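Local coordinates for ribosomal protein uL16 3-hydroxylase (Escherichia coli, PDB 4CCL), which catalyses the 3-hydroxylation of an arginine in ribosomal protein uL16, as a homodimer that uses iron(II), molecular oxygen and 2-oxoglutarate, at residues Q128-I133 with I181-P186; R107-M112 with G201-N206; W142-K147 with A167-E172. All coordinates share one frame; numbering follows the deposited sequence.

Contact 1. Residues Q128-I133 with I181-P186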
ATOM      1  N   GLN B 128     -20.441   9.074  -7.577  1.00 70.88           N
ATOM      2  CA  GLN B 128     -19.901   9.280  -6.237  1.00 67.08           C
ATOM      3  C   GLN B 128     -19.420  10.712  -6.045  1.00 58.67           C
ATOM      4  O   GLN B 128     -18.862  11.057  -5.003  1.00 63.73           O
ATOM      5  CB  GLN B 128     -18.786   8.282  -5.911  1.00 80.87           C
ATOM      6  CG  GLN B 128     -19.286   6.889  -5.556  1.00 87.52           C
ATOM      7  CD  GLN B 128     -20.358   6.902  -4.477  1.00 98.92           C
ATOM      8  OE1 GLN B 128     -21.351   6.182  -4.571  1.00103.40           O
ATOM      9  NE2 GLN B 128     -20.160   7.718  -3.444  1.00102.04           N
ATOM     10  N   TYR B 129     -19.636  11.546  -7.056  1.00 54.79           N
ATOM     11  CA  TYR B 129     -19.124  12.909  -7.025  1.00 49.85           C
ATOM     12  C   TYR B 129     -20.171  13.962  -7.379  1.00 51.30           C
ATOM     13  O   TYR B 129     -21.179  13.665  -8.023  1.00 56.34           O
ATOM     14  CB  TYR B 129     -17.935  13.032  -7.973  1.00 48.69           C
ATOM     15  CG  TYR B 129     -16.924  11.918  -7.824  1.00 57.59           C
ATOM     16  CD1 TYR B 129     -15.960  11.961  -6.826  1.00 50.21           C
ATOM     17  CD2 TYR B 129     -16.939  10.821  -8.679  1.00 62.91           C
ATOM     18  CE1 TYR B 129     -15.036  10.941  -6.686  1.00 54.14           C
ATOM     19  CE2 TYR B 129     -16.023   9.801  -8.546  1.00 63.04           C
ATOM     20  CZ  TYR B 129     -15.074   9.864  -7.548  1.00 61.53           C
ATOM     21  OH  TYR B 129     -14.160   8.846  -7.418  1.00 63.18           O
ATOM     22  N   ASP B 130     -19.914  15.194  -6.949  1.00 48.21           N
ATOM     23  CA  ASP B 130     -20.749  16.329  -7.307  1.00 48.21           C
ATOM     24  C   ASP B 130     -20.548  16.642  -8.782  1.00 50.62           C
ATOM     25  O   ASP B 130     -19.479  16.388  -9.338  1.00 55.08           O
ATOM     26  CB  ASP B 130     -20.366  17.551  -6.475  1.00 42.59           C
ATOM     27  CG  ASP B 130     -20.374  17.269  -4.987  1.00 49.52           C
ATOM     28  OD1 ASP B 130     -19.359  16.747  -4.474  1.00 53.90           O
ATOM     29  OD2 ASP B 130     -21.395  17.566  -4.330  1.00 47.03           O
ATOM     30  N   VAL B 131     -21.577  17.187  -9.419  1.00 43.98           N
ATOM     31  CA  VAL B 131     -21.466  17.579 -10.817  1.00 38.14           C
ATOM     32  C   VAL B 131     -22.361  18.776 -11.132  1.00 37.13           C
ATOM     33  O   VAL B 131     -23.448  18.916 -10.566  1.00 50.18           O
ATOM     34  CB  VAL B 131     -21.784  16.391 -11.768  1.00 47.39           C
ATOM     35  CG1 VAL B 131     -23.251  15.993 -11.680  1.00 45.50           C
ATOM     36  CG2 VAL B 131     -21.393  16.721 -13.207  1.00 46.09           C
ATOM     37  N   PHE B 132     -21.885  19.654 -12.009  1.00 40.15           N
ATOM     38  CA  PHE B 132     -22.732  20.704 -12.561  1.00 40.02           C
ATOM     39  C   PHE B 132     -22.972  20.384 -14.028  1.00 45.41           C
ATOM     40  O   PHE B 132     -22.025  20.286 -14.804  1.00 47.35           O
ATOM     41  CB  PHE B 132     -22.067  22.076 -12.432  1.00 40.68           C
ATOM     42  CG  PHE B 132     -22.034  22.609 -11.028  1.00 41.01           C
ATOM     43  CD1 PHE B 132     -20.994  22.283 -10.174  1.00 48.20           C
ATOM     44  CD2 PHE B 132     -23.034  23.452 -10.568  1.00 36.91           C
ATOM     45  CE1 PHE B 132     -20.957  22.776  -8.885  1.00 44.94           C
ATOM     46  CE2 PHE B 132     -23.003  23.949  -9.279  1.00 39.21           C
ATOM     47  CZ  PHE B 132     -21.961  23.611  -8.437  1.00 37.02           C
ATOM     48  N   ILE B 133     -24.229  20.210 -14.418  1.00 41.86           N
ATOM     49  CA  ILE B 133     -24.520  19.881 -15.806  1.00 46.48           C
ATOM     50  C   ILE B 133     -25.109  21.082 -16.539  1.00 50.96           C
ATOM     51  O   ILE B 133     -26.238  21.496 -16.283  1.00 49.85           O
ATOM     52  CB  ILE B 133     -25.457  18.668 -15.925  1.00 47.33           C
ATOM     53  CG1 ILE B 133     -24.867  17.474 -15.170  1.00 39.63           C
ATOM     54  CG2 ILE B 133     -25.688  18.324 -17.384  1.00 48.61           C
ATOM     55  CD1 ILE B 133     -25.797  16.278 -15.068  1.00 40.42           C
ATOM     56  N   ILE B 181     -26.026  18.347  -9.145  1.00 42.66           N
ATOM     57  CA  ILE B 181     -26.320  17.090  -8.463  1.00 43.61           C
ATOM     58  C   ILE B 181     -25.236  16.681  -7.460  1.00 47.93           C
ATOM     59  O   ILE B 181     -24.087  16.471  -7.848  1.00 45.52           O
ATOM     60  CB  ILE B 181     -26.533  15.947  -9.468  1.00 42.52           C
ATOM     61  CG1 ILE B 181     -27.445  16.409 -10.611  1.00 47.66           C
ATOM     62  CG2 ILE B 181     -27.109  14.732  -8.761  1.00 37.89           C
ATOM     63  CD1 ILE B 181     -27.589  15.408 -11.735  1.00 46.43           C
ATOM     64  N   PRO B 182     -25.589  16.577  -6.167  1.00 48.94           N
ATOM     65  CA  PRO B 182     -24.663  16.013  -5.179  1.00 51.58           C
ATOM     66  C   PRO B 182     -24.539  14.507  -5.387  1.00 48.72           C
ATOM     67  O   PRO B 182     -25.418  13.918  -6.014  1.00 52.44           O
ATOM     68  CB  PRO B 182     -25.358  16.290  -3.837  1.00 50.65           C
ATOM     69  CG  PRO B 182     -26.485  17.232  -4.143  1.00 53.13           C
ATOM     70  CD  PRO B 182     -26.869  16.965  -5.556  1.00 48.25           C
ATOM     71  N   PRO B 183     -23.469  13.886  -4.866  1.00 49.92           N
ATOM     72  CA  PRO B 183     -23.307  12.435  -5.011  1.00 48.97           C
ATOM     73  C   PRO B 183     -24.393  11.647  -4.287  1.00 49.07           C
ATOM     74  O   PRO B 183     -24.821  12.042  -3.204  1.00 52.99           O
ATOM     75  CB  PRO B 183     -21.947  12.169  -4.357  1.00 37.71           C
ATOM     76  CG  PRO B 183     -21.725  13.323  -3.447  1.00 39.37           C
ATOM     77  CD  PRO B 183     -22.335  14.494  -4.151  1.00 48.82           C
ATOM     78  N   GLY B 184     -24.833  10.545  -4.885  1.00 43.41           N
ATOM     79  CA  GLY B 184     -25.824   9.691  -4.260  1.00 46.36           C
ATOM     80  C   GLY B 184     -27.224   9.846  -4.827  1.00 54.43           C
ATOM     81  O   GLY B 184     -28.116   9.055  -4.516  1.00 57.11           O
ATOM     82  N   PHE B 185     -27.423  10.866  -5.657  1.00 53.41           N
ATOM     83  CA  PHE B 185     -28.729  11.108  -6.258  1.00 50.22           C
ATOM     84  C   PHE B 185     -28.801  10.523  -7.660  1.00 51.37           C
ATOM     85  O   PHE B 185     -28.068  10.947  -8.550  1.00 52.58           O
ATOM     86  CB  PHE B 185     -29.038  12.608  -6.300  1.00 47.01           C
ATOM     87  CG  PHE B 185     -29.306  13.209  -4.950  1.00 48.96           C
ATOM     88  CD1 PHE B 185     -28.260  13.567  -4.119  1.00 44.57           C
ATOM     89  CD2 PHE B 185     -30.605  13.415  -4.513  1.00 50.45           C
ATOM     90  CE1 PHE B 185     -28.499  14.119  -2.876  1.00 42.13           C
ATOM     91  CE2 PHE B 185     -30.853  13.968  -3.268  1.00 47.69           C
ATOM     92  CZ  PHE B 185     -29.798  14.321  -2.449  1.00 43.28           C
ATOM     93  N   PRO B 186     -29.690   9.540  -7.863  1.00 46.67           N
ATOM     94  CA  PRO B 186     -29.842   8.941  -9.190  1.00 48.18           C
ATOM     95  C   PRO B 186     -30.377   9.961 -10.177  1.00 51.22           C
ATOM     96  O   PRO B 186     -31.297  10.715  -9.857  1.00 53.04           O
ATOM     97  CB  PRO B 186     -30.869   7.830  -8.960  1.00 48.35           C
ATOM     98  CG  PRO B 186     -31.626   8.261  -7.758  1.00 50.42           C
ATOM     99  CD  PRO B 186     -30.632   8.970  -6.886  1.00 47.59           C
TER
HETATM  100  O   HOH W   1     -23.890  13.351  -8.739  1.00 60.73           O
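Val131 and Ile181 form an antiparallel hydrogen-bonded pair in the JmjC barrel: Val131 N reaches Ile181 O at 3.0 Å, and Ile181 N returns the bond to Val131 O at 3.0 Å. Their side chains lie alongside each other on the same face. Val131 CG1, set between backbone N and carbonyl carbon (chi1 68°), comes within 4.0 Å of Ile181 CB. Farther on, the CD1 methyls of Ile133 and Ile181 touch, completing the tight, buried end. In the other direction the paired bonds end, though the backbones stay close, and packing passes to proline rings. Asp130 OD2 lies 3.2 Å from Pro183 CD, although its polar partner is Tyr180 OH; OD1 of the same carboxylate pairs with Arg107. Pro183 CB rests against the carbonyl O of Gln128 at 3.3 Å, whereas the exposed Gln128 side chain packs on Tyr227 of the second subunit. A water 2.8 Å from Tyr129 O sits where the pairing stops, within hydrogen-bonding distance of Ile181 O as well. Pro183 and Gly184 form the centre of a type II turn. Firm pairing gives way to a water-bridged, proline-lined contact, which is likely to influence the spacing of iron ligands Asp127 and His187, directly flanking the two segments.

Contact 2. Residues R107-M112 with G201-N206; sequences RIDDLM and GFRAPN
Arg203 N donates to Arg107 O in a short, nearly straight hydrogen bond (2.7 Å, 167° at the hydrogen). It heads the antiparallel pairing of strands 108-116 and 195-202 in the large sheet of the JmjC double-stranded beta-helix. At the far end Gly201 N bonds to Asp110 O at 2.9 Å, while Gly201 O accepts from Asp109 N at 2.8 Å; with two residues facing one glycine, the first strand takes on the character of a beta bulge.

Arg107 adds a weak bond from NH1 to Arg203 O, yet its strongest polar partner is Asp230 of the second subunit, which pairs with NE, so the strand end also serves the dimer interface. Asp109 and Arg203 cross at about a right angle. Asp109 OD1 stays 4.4 Å from Arg203 NH1, well out of the guanidinium plane, and a water 2.6 Å from that OD1 mediates, its bond to NH1 being weak. Asp109 finds its stronger mate in Arg276, and Arg203 NH1 finds its own in the carbonyl of Gln274.

Outside this polar row lies the Phe202 ring. Ile108 carries CG1 anti to its backbone N (chi1 -153°), which lays that methylene over one face of the ring, 4.1 Å from the centroid and 21° off the normal; Trp17 meets the ring edge-to-face. A serine replacing Phe202 would probably open a gap between Ile108 and Trp17 and leave the isoleucine methylene without its aromatic face. Where the strands end, Ala204 CB lies over one face of the Arg107 guanidinium, 3.8 Å from NH1.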
ATOM      1  N   ARG B 107     -10.773  20.153  -5.228  1.00 50.11           N
ATOM      2  CA  ARG B 107     -11.976  19.330  -5.333  1.00 44.25           C
ATOM      3  C   ARG B 107     -12.523  19.199  -6.758  1.00 48.71           C
ATOM      4  O   ARG B 107     -13.243  18.248  -7.062  1.00 53.44           O
ATOM      5  CB  ARG B 107     -13.068  19.863  -4.402  1.00 39.06           C
ATOM      6  CG  ARG B 107     -12.758  19.692  -2.921  1.00 50.41           C
ATOM      7  CD  ARG B 107     -13.137  18.308  -2.423  1.00 46.58           C
ATOM      8  NE  ARG B 107     -14.581  18.175  -2.246  1.00 48.05           N
ATOM      9  CZ  ARG B 107     -15.394  17.572  -3.108  1.00 46.84           C
ATOM     10  NH1 ARG B 107     -14.908  17.032  -4.216  1.00 47.77           N
ATOM     11  NH2 ARG B 107     -16.693  17.501  -2.857  1.00 38.99           N
ATOM     12  N   ILE B 108     -12.178  20.142  -7.630  1.00 55.21           N
ATOM     13  CA  ILE B 108     -12.703  20.127  -8.995  1.00 57.14           C
ATOM     14  C   ILE B 108     -11.928  19.115  -9.840  1.00 52.48           C
ATOM     15  O   ILE B 108     -10.744  18.877  -9.604  1.00 49.55           O
ATOM     16  CB  ILE B 108     -12.686  21.540  -9.643  1.00 49.05           C
ATOM     17  CG1 ILE B 108     -13.770  21.655 -10.717  1.00 57.93           C
ATOM     18  CG2 ILE B 108     -11.315  21.879 -10.211  1.00 49.93           C
ATOM     19  CD1 ILE B 108     -13.816  23.009 -11.405  1.00 59.09           C
ATOM     20  N   ASP B 109     -12.598  18.498 -10.808  1.00 52.09           N
ATOM     21  CA  ASP B 109     -11.941  17.470 -11.608  1.00 52.27           C
ATOM     22  C   ASP B 109     -11.625  17.933 -13.024  1.00 54.33           C
ATOM     23  O   ASP B 109     -10.481  18.277 -13.318  1.00 75.32           O
ATOM     24  CB  ASP B 109     -12.795  16.198 -11.657  1.00 55.14           C
ATOM     25  CG  ASP B 109     -12.070  15.033 -12.309  1.00 58.48           C
ATOM     26  OD1 ASP B 109     -10.827  15.085 -12.404  1.00 58.68           O
ATOM     27  OD2 ASP B 109     -12.740  14.060 -12.718  1.00 65.40           O
ATOM     28  N   ASP B 110     -12.650  17.981 -13.872  1.00 51.17           N
ATOM     29  CA  ASP B 110     -12.496  18.292 -15.293  1.00 49.61           C
ATOM     30  C   ASP B 110     -13.852  18.543 -15.956  1.00 44.41           C
ATOM     31  O   ASP B 110     -14.897  18.441 -15.313  1.00 51.06           O
ATOM     32  CB  ASP B 110     -11.776  17.153 -16.027  1.00 51.37           C
ATOM     33  CG  ASP B 110     -10.264  17.248 -15.921  1.00 64.05           C
ATOM     34  OD1 ASP B 110      -9.724  18.364 -16.070  1.00 63.78           O
ATOM     35  OD2 ASP B 110      -9.620  16.210 -15.665  1.00 65.57           O
ATOM     36  N   LEU B 111     -13.817  18.840 -17.253  1.00 45.39           N
ATOM     37  CA  LEU B 111     -15.015  19.147 -18.030  1.00 45.06           C
ATOM     38  C   LEU B 111     -15.254  18.060 -19.076  1.00 52.04           C
ATOM     39  O   LEU B 111     -14.465  17.914 -20.011  1.00 53.32           O
ATOM     40  CB  LEU B 111     -14.838  20.508 -18.720  1.00 48.36           C
ATOM     41  CG  LEU B 111     -16.023  21.322 -19.269  1.00 50.60           C
ATOM     42  CD1 LEU B 111     -16.689  20.678 -20.470  1.00 48.23           C
ATOM     43  CD2 LEU B 111     -17.047  21.577 -18.187  1.00 56.81           C
HETATM   44  N   MSE B 112     -16.344  17.309 -18.934  1.00 54.09           N
HETATM   45  CA  MSE B 112     -16.676  16.311 -19.951  1.00 54.31           C
HETATM   46  C   MSE B 112     -17.899  16.754 -20.754  1.00 55.81           C
HETATM   47  O   MSE B 112     -18.875  17.247 -20.193  1.00 52.54           O
HETATM   48  CB  MSE B 112     -16.864  14.915 -19.334  1.00 57.50           C
HETATM   49  CG  MSE B 112     -18.293  14.539 -18.941  1.00 71.98           C
HETATM   50 SE   MSE B 112     -19.349  13.772 -20.410  1.00 82.82          SE
HETATM   51  CE  MSE B 112     -20.994  13.453 -19.421  1.00 51.49           C
ATOM     52  N   GLY B 201     -17.156  18.269 -13.433  1.00 38.48           N
ATOM     53  CA  GLY B 201     -17.121  17.190 -12.473  1.00 37.78           C
ATOM     54  C   GLY B 201     -16.238  17.523 -11.297  1.00 42.12           C
ATOM     55  O   GLY B 201     -15.387  18.410 -11.370  1.00 45.64           O
ATOM     56  N   PHE B 202     -16.436  16.793 -10.209  1.00 45.52           N
ATOM     57  CA  PHE B 202     -15.631  16.979  -9.014  1.00 42.98           C
ATOM     58  C   PHE B 202     -15.055  15.649  -8.558  1.00 49.07           C
ATOM     59  O   PHE B 202     -15.483  14.587  -9.008  1.00 66.40           O
ATOM     60  CB  PHE B 202     -16.445  17.653  -7.906  1.00 37.43           C
ATOM     61  CG  PHE B 202     -16.698  19.115  -8.151  1.00 44.79           C
ATOM     62  CD1 PHE B 202     -17.679  19.523  -9.039  1.00 40.46           C
ATOM     63  CD2 PHE B 202     -15.945  20.080  -7.504  1.00 42.00           C
ATOM     64  CE1 PHE B 202     -17.909  20.861  -9.271  1.00 34.63           C
ATOM     65  CE2 PHE B 202     -16.171  21.423  -7.731  1.00 37.13           C
ATOM     66  CZ  PHE B 202     -17.155  21.813  -8.617  1.00 35.59           C
ATOM     67  N   ARG B 203     -14.062  15.711  -7.683  1.00 63.17           N
ATOM     68  CA  ARG B 203     -13.372  14.511  -7.248  1.00 57.99           C
ATOM     69  C   ARG B 203     -13.105  14.554  -5.754  1.00 56.49           C
ATOM     70  O   ARG B 203     -12.628  15.558  -5.228  1.00 50.46           O
ATOM     71  CB  ARG B 203     -12.054  14.362  -8.009  1.00 58.26           C
ATOM     72  CG  ARG B 203     -11.263  15.654  -8.098  1.00 59.85           C
ATOM     73  CD  ARG B 203     -10.006  15.496  -8.933  1.00 63.90           C
ATOM     74  NE  ARG B 203      -9.059  14.564  -8.331  1.00 71.88           N
ATOM     75  CZ  ARG B 203      -7.810  14.395  -8.753  1.00 72.36           C
ATOM     76  NH1 ARG B 203      -7.354  15.104  -9.777  1.00 73.96           N
ATOM     77  NH2 ARG B 203      -7.016  13.524  -8.146  1.00 66.64           N
ATOM     78  N   ALA B 204     -13.429  13.464  -5.069  1.00 58.10           N
ATOM     79  CA  ALA B 204     -13.025  13.317  -3.684  1.00 56.20           C
ATOM     80  C   ALA B 204     -12.515  11.901  -3.474  1.00 56.83           C
ATOM     81  O   ALA B 204     -13.089  10.946  -3.996  1.00 56.49           O
ATOM     82  CB  ALA B 204     -14.193  13.610  -2.758  1.00 55.18           C
ATOM     83  N   PRO B 205     -11.433  11.762  -2.697  1.00 53.44           N
ATOM     84  CA  PRO B 205     -10.848  10.450  -2.411  1.00 55.10           C
ATOM     85  C   PRO B 205     -11.628   9.701  -1.340  1.00 54.93           C
ATOM     86  O   PRO B 205     -12.290  10.333  -0.520  1.00 56.13           O
ATOM     87  CB  PRO B 205      -9.456  10.804  -1.888  1.00 51.17           C
ATOM     88  CG  PRO B 205      -9.638  12.140  -1.239  1.00 51.27           C
ATOM     89  CD  PRO B 205     -10.662  12.861  -2.086  1.00 55.43           C
ATOM     90  N   ASN B 206     -11.548   8.375  -1.346  1.00 55.94           N
ATOM     91  CA  ASN B 206     -12.011   7.607  -0.201  1.00 56.33           C
ATOM     92  C   ASN B 206     -10.813   7.149   0.629  1.00 62.62           C
ATOM     93  O   ASN B 206      -9.671   7.411   0.257  1.00 72.99           O
ATOM     94  CB  ASN B 206     -12.914   6.439  -0.625  1.00 55.72           C
ATOM     95  CG  ASN B 206     -12.296   5.570  -1.703  1.00 55.22           C
ATOM     96  OD1 ASN B 206     -11.080   5.394  -1.762  1.00 57.07           O
ATOM     97  ND2 ASN B 206     -13.143   5.010  -2.559  1.00 51.43           N
TER
HETATM   98  O   HOH W   2      -8.403  16.028 -12.399  1.00 60.37           O

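Contact 3. Residues W142-K147 with A167-E172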
ATOM      1  N   TRP B 142     -34.096  16.299 -18.115  1.00 43.16           N
ATOM      2  CA  TRP B 142     -33.322  15.806 -16.988  1.00 49.79           C
ATOM      3  C   TRP B 142     -34.222  15.440 -15.816  1.00 53.80           C
ATOM      4  O   TRP B 142     -35.169  16.163 -15.473  1.00 59.06           O
ATOM      5  CB  TRP B 142     -32.266  16.826 -16.551  1.00 46.08           C
ATOM      6  CG  TRP B 142     -30.989  16.696 -17.311  1.00 50.10           C
ATOM      7  CD1 TRP B 142     -30.560  17.486 -18.328  1.00 50.98           C
ATOM      8  CD2 TRP B 142     -29.979  15.687 -17.114  1.00 51.74           C
ATOM      9  NE1 TRP B 142     -29.338  17.044 -18.780  1.00 50.12           N
ATOM     10  CE2 TRP B 142     -28.967  15.963 -18.068  1.00 51.88           C
ATOM     11  CE3 TRP B 142     -29.839  14.613 -16.249  1.00 52.10           C
ATOM     12  CZ2 TRP B 142     -27.821  15.162 -18.148  1.00 54.23           C
ATOM     13  CZ3 TRP B 142     -28.700  13.831 -16.342  1.00 51.88           C
ATOM     14  CH2 TRP B 142     -27.706  14.113 -17.289  1.00 52.39           C
ATOM     15  N   ARG B 143     -33.903  14.298 -15.218  1.00 52.70           N
ATOM     16  CA  ARG B 143     -34.644  13.744 -14.103  1.00 48.06           C
ATOM     17  C   ARG B 143     -33.681  13.351 -12.988  1.00 51.22           C
ATOM     18  O   ARG B 143     -32.646  12.736 -13.238  1.00 49.02           O
ATOM     19  CB  ARG B 143     -35.463  12.531 -14.552  1.00 49.69           C
ATOM     20  CG  ARG B 143     -36.514  12.853 -15.610  1.00 51.75           C
ATOM     21  CD  ARG B 143     -37.257  11.611 -16.085  1.00 53.49           C
ATOM     22  NE  ARG B 143     -38.052  11.005 -15.023  1.00 63.62           N
ATOM     23  CZ  ARG B 143     -37.717   9.893 -14.377  1.00 70.41           C
ATOM     24  NH1 ARG B 143     -36.598   9.255 -14.690  1.00 72.68           N
ATOM     25  NH2 ARG B 143     -38.503   9.418 -13.421  1.00 71.64           N
ATOM     26  N   VAL B 144     -34.016  13.736 -11.761  1.00 55.47           N
ATOM     27  CA  VAL B 144     -33.230  13.362 -10.596  1.00 54.73           C
ATOM     28  C   VAL B 144     -34.151  12.778  -9.532  1.00 52.43           C
ATOM     29  O   VAL B 144     -35.180  13.372  -9.201  1.00 62.55           O
ATOM     30  CB  VAL B 144     -32.489  14.571  -9.992  1.00 51.72           C
ATOM     31  CG1 VAL B 144     -31.493  14.103  -8.940  1.00 41.08           C
ATOM     32  CG2 VAL B 144     -31.782  15.366 -11.079  1.00 43.54           C
ATOM     33  N   GLY B 145     -33.783  11.616  -9.002  1.00 61.23           N
ATOM     34  CA  GLY B 145     -34.570  10.982  -7.963  1.00 64.63           C
ATOM     35  C   GLY B 145     -34.026  11.271  -6.580  1.00 64.29           C
ATOM     36  O   GLY B 145     -32.936  11.826  -6.433  1.00 63.42           O
ATOM     37  N   GLU B 146     -34.787  10.890  -5.561  1.00 67.51           N
ATOM     38  CA  GLU B 146     -34.348  11.058  -4.185  1.00 66.60           C
ATOM     39  C   GLU B 146     -33.151  10.144  -3.938  1.00 71.30           C
ATOM     40  O   GLU B 146     -32.961   9.155  -4.647  1.00 70.61           O
ATOM     41  CB  GLU B 146     -35.494  10.737  -3.218  1.00 69.43           C
ATOM     42  CG  GLU B 146     -35.213  11.070  -1.762  1.00 70.00           C
ATOM     43  CD  GLU B 146     -34.735  12.497  -1.568  1.00 69.58           C
ATOM     44  OE1 GLU B 146     -35.586  13.408  -1.483  1.00 73.77           O
ATOM     45  OE2 GLU B 146     -33.507  12.707  -1.493  1.00 69.25           O
ATOM     46  N   LYS B 147     -32.352  10.464  -2.926  1.00 72.15           N
ATOM     47  CA  LYS B 147     -31.136   9.714  -2.670  1.00 73.92           C
ATOM     48  C   LYS B 147     -31.479   8.586  -1.715  1.00 74.01           C
ATOM     49  O   LYS B 147     -31.788   8.809  -0.544  1.00 77.48           O
ATOM     50  CB  LYS B 147     -30.091  10.639  -2.048  1.00 76.45           C
ATOM     51  CG  LYS B 147     -28.858   9.958  -1.485  1.00 72.53           C
ATOM     52  CD  LYS B 147     -28.125  10.931  -0.574  1.00 67.39           C
ATOM     53  CE  LYS B 147     -26.701  10.499  -0.282  1.00 73.12           C
ATOM     54  NZ  LYS B 147     -25.987  11.551   0.498  1.00 75.49           N
ATOM     55  N   ALA B 167     -38.927  10.630  -9.882  1.00 70.23           N
ATOM     56  CA  ALA B 167     -38.145  11.859  -9.955  1.00 69.26           C
ATOM     57  C   ALA B 167     -38.597  12.931  -8.968  1.00 69.12           C
ATOM     58  O   ALA B 167     -39.784  13.251  -8.890  1.00 76.11           O
ATOM     59  CB  ALA B 167     -38.163  12.412 -11.375  1.00 69.17           C
ATOM     60  N   ILE B 168     -37.650  13.469  -8.203  1.00 65.85           N
ATOM     61  CA  ILE B 168     -37.909  14.673  -7.423  1.00 57.68           C
ATOM     62  C   ILE B 168     -37.621  15.904  -8.277  1.00 59.69           C
ATOM     63  O   ILE B 168     -37.977  17.023  -7.913  1.00 64.82           O
ATOM     64  CB  ILE B 168     -37.080  14.725  -6.122  1.00 55.52           C
ATOM     65  CG1 ILE B 168     -35.593  14.906  -6.427  1.00 50.19           C
ATOM     66  CG2 ILE B 168     -37.320  13.477  -5.292  1.00 59.65           C
ATOM     67  CD1 ILE B 168     -34.727  15.010  -5.188  1.00 48.07           C
ATOM     68  N   ILE B 169     -36.958  15.689  -9.410  1.00 55.42           N
ATOM     69  CA  ILE B 169     -36.792  16.741 -10.407  1.00 47.27           C
ATOM     70  C   ILE B 169     -37.072  16.182 -11.795  1.00 53.74           C
ATOM     71  O   ILE B 169     -36.418  15.245 -12.220  1.00 65.80           O
ATOM     72  CB  ILE B 169     -35.366  17.342 -10.390  1.00 49.24           C
ATOM     73  CG1 ILE B 169     -35.119  18.132  -9.102  1.00 49.20           C
ATOM     74  CG2 ILE B 169     -35.149  18.243 -11.599  1.00 38.79           C
ATOM     75  CD1 ILE B 169     -33.709  18.674  -8.973  1.00 45.51           C
ATOM     76  N   ASP B 170     -38.058  16.735 -12.492  1.00 60.96           N
ATOM     77  CA  ASP B 170     -38.253  16.396 -13.897  1.00 64.55           C
ATOM     78  C   ASP B 170     -38.428  17.695 -14.675  1.00 65.08           C
ATOM     79  O   ASP B 170     -39.443  18.374 -14.524  1.00 61.86           O
ATOM     80  CB  ASP B 170     -39.492  15.503 -14.050  1.00 65.67           C
ATOM     81  CG  ASP B 170     -39.579  14.839 -15.415  1.00 74.17           C
ATOM     82  OD1 ASP B 170     -39.116  15.438 -16.408  1.00 74.83           O
ATOM     83  OD2 ASP B 170     -40.115  13.712 -15.494  1.00 78.88           O
ATOM     84  N   GLU B 171     -37.468  18.020 -15.541  1.00 61.39           N
ATOM     85  CA  GLU B 171     -37.490  19.316 -16.228  1.00 59.62           C
ATOM     86  C   GLU B 171     -36.826  19.272 -17.598  1.00 68.73           C
ATOM     87  O   GLU B 171     -36.053  18.370 -17.896  1.00 66.24           O
ATOM     88  CB  GLU B 171     -36.815  20.409 -15.380  1.00 62.40           C
ATOM     89  CG  GLU B 171     -37.520  20.757 -14.072  1.00 76.25           C
ATOM     90  CD  GLU B 171     -37.077  22.085 -13.492  1.00 88.77           C
ATOM     91  OE1 GLU B 171     -36.669  22.971 -14.273  1.00 93.19           O
ATOM     92  OE2 GLU B 171     -37.140  22.242 -12.254  1.00 92.98           O
ATOM     93  N   GLU B 172     -37.142  20.258 -18.431  1.00 71.06           N
ATOM     94  CA  GLU B 172     -36.466  20.432 -19.710  1.00 69.66           C
ATOM     95  C   GLU B 172     -35.511  21.610 -19.610  1.00 69.14           C
ATOM     96  O   GLU B 172     -35.921  22.718 -19.261  1.00 78.78           O
ATOM     97  CB  GLU B 172     -37.479  20.693 -20.820  1.00 70.29           C
ATOM     98  CG  GLU B 172     -38.517  19.604 -20.988  1.00 78.02           C
ATOM     99  CD  GLU B 172     -39.645  20.025 -21.908  1.00 82.39           C
ATOM    100  OE1 GLU B 172     -39.838  21.245 -22.092  1.00 77.35           O
ATOM    101  OE2 GLU B 172     -40.334  19.137 -22.453  1.00 87.93           O
TER
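Strands 142-145 and 169-172 run antiparallel in the smaller sheet of the JmjC barrel, with axes 4.6 Å apart and directions 171° from each other. Trp142 and Glu171 pair through two backbone bonds, Trp142 N to Glu171 O at 2.9 Å and Glu171 N to Trp142 O at 3.0 Å. The indole turns away from its strand partner into the barrel, where NE1 bonds to Asn197 OD1. There it lies beside Arg140, a probable substrate-binding residue, and the iron ligand His187, its nearest atom about 3 Å from a bound sulfate, probably from the crystallisation liquor.

Two residues along, Val144 N donates to Ile169 O. Ile169 N returns a bond to Val144 O, which also takes a weaker one from Ile168 N. Two residues facing one make a classic beta bulge, and at Ile168 the chain turns a corner. Val144 and Ile169 point the same way, CB to CB at 4.0 Å, on the face that Trp142 also occupies, and Val144 reaches Leu179 of the opposite sheet.

On the other face Arg143 and Asp170 form a salt bridge whose NE to OD2 hydrogen bond, 3.4 Å, is weak. The oxygen lies near the guanidinium plane, at its edge, but the carboxylate is turned 72° from that plane. A bend at chi3 (65°) brings the arginine's end beside Ala167, whose CB lies 3.6 Å from NH2; that nitrogen bonds to Phe165 O, and Asp170 has a firmer partner in Arg141. From the bulge itself, Ile168 CG2 packs against Glu146 CB at 3.9 Å, while Glu146 OE1 pairs with Arg20.

Overall arrangement
Travelling from the N terminus, the chain lays down 107-112, then 128-133, then 142-147, before any of the three loops is closed. Contact 3 closes first, when 167-172 returns to 142-147; contact 1 follows with 181-186, and contact 2 last with 201-206. The loops are therefore strictly nested and none crosses. Contacts 1 and 2 touch within the large sheet, where strands 131-135 and 195-202 are neighbours. Contact 3 belongs to the smaller sheet and joins contact 1 through Pro186 and Gly145, whereas contacts 2 and 3 do not touch. Contact 1, in the large sheet, is thus the one that touches both of the others, its 181-186 end leading on to the smaller sheet.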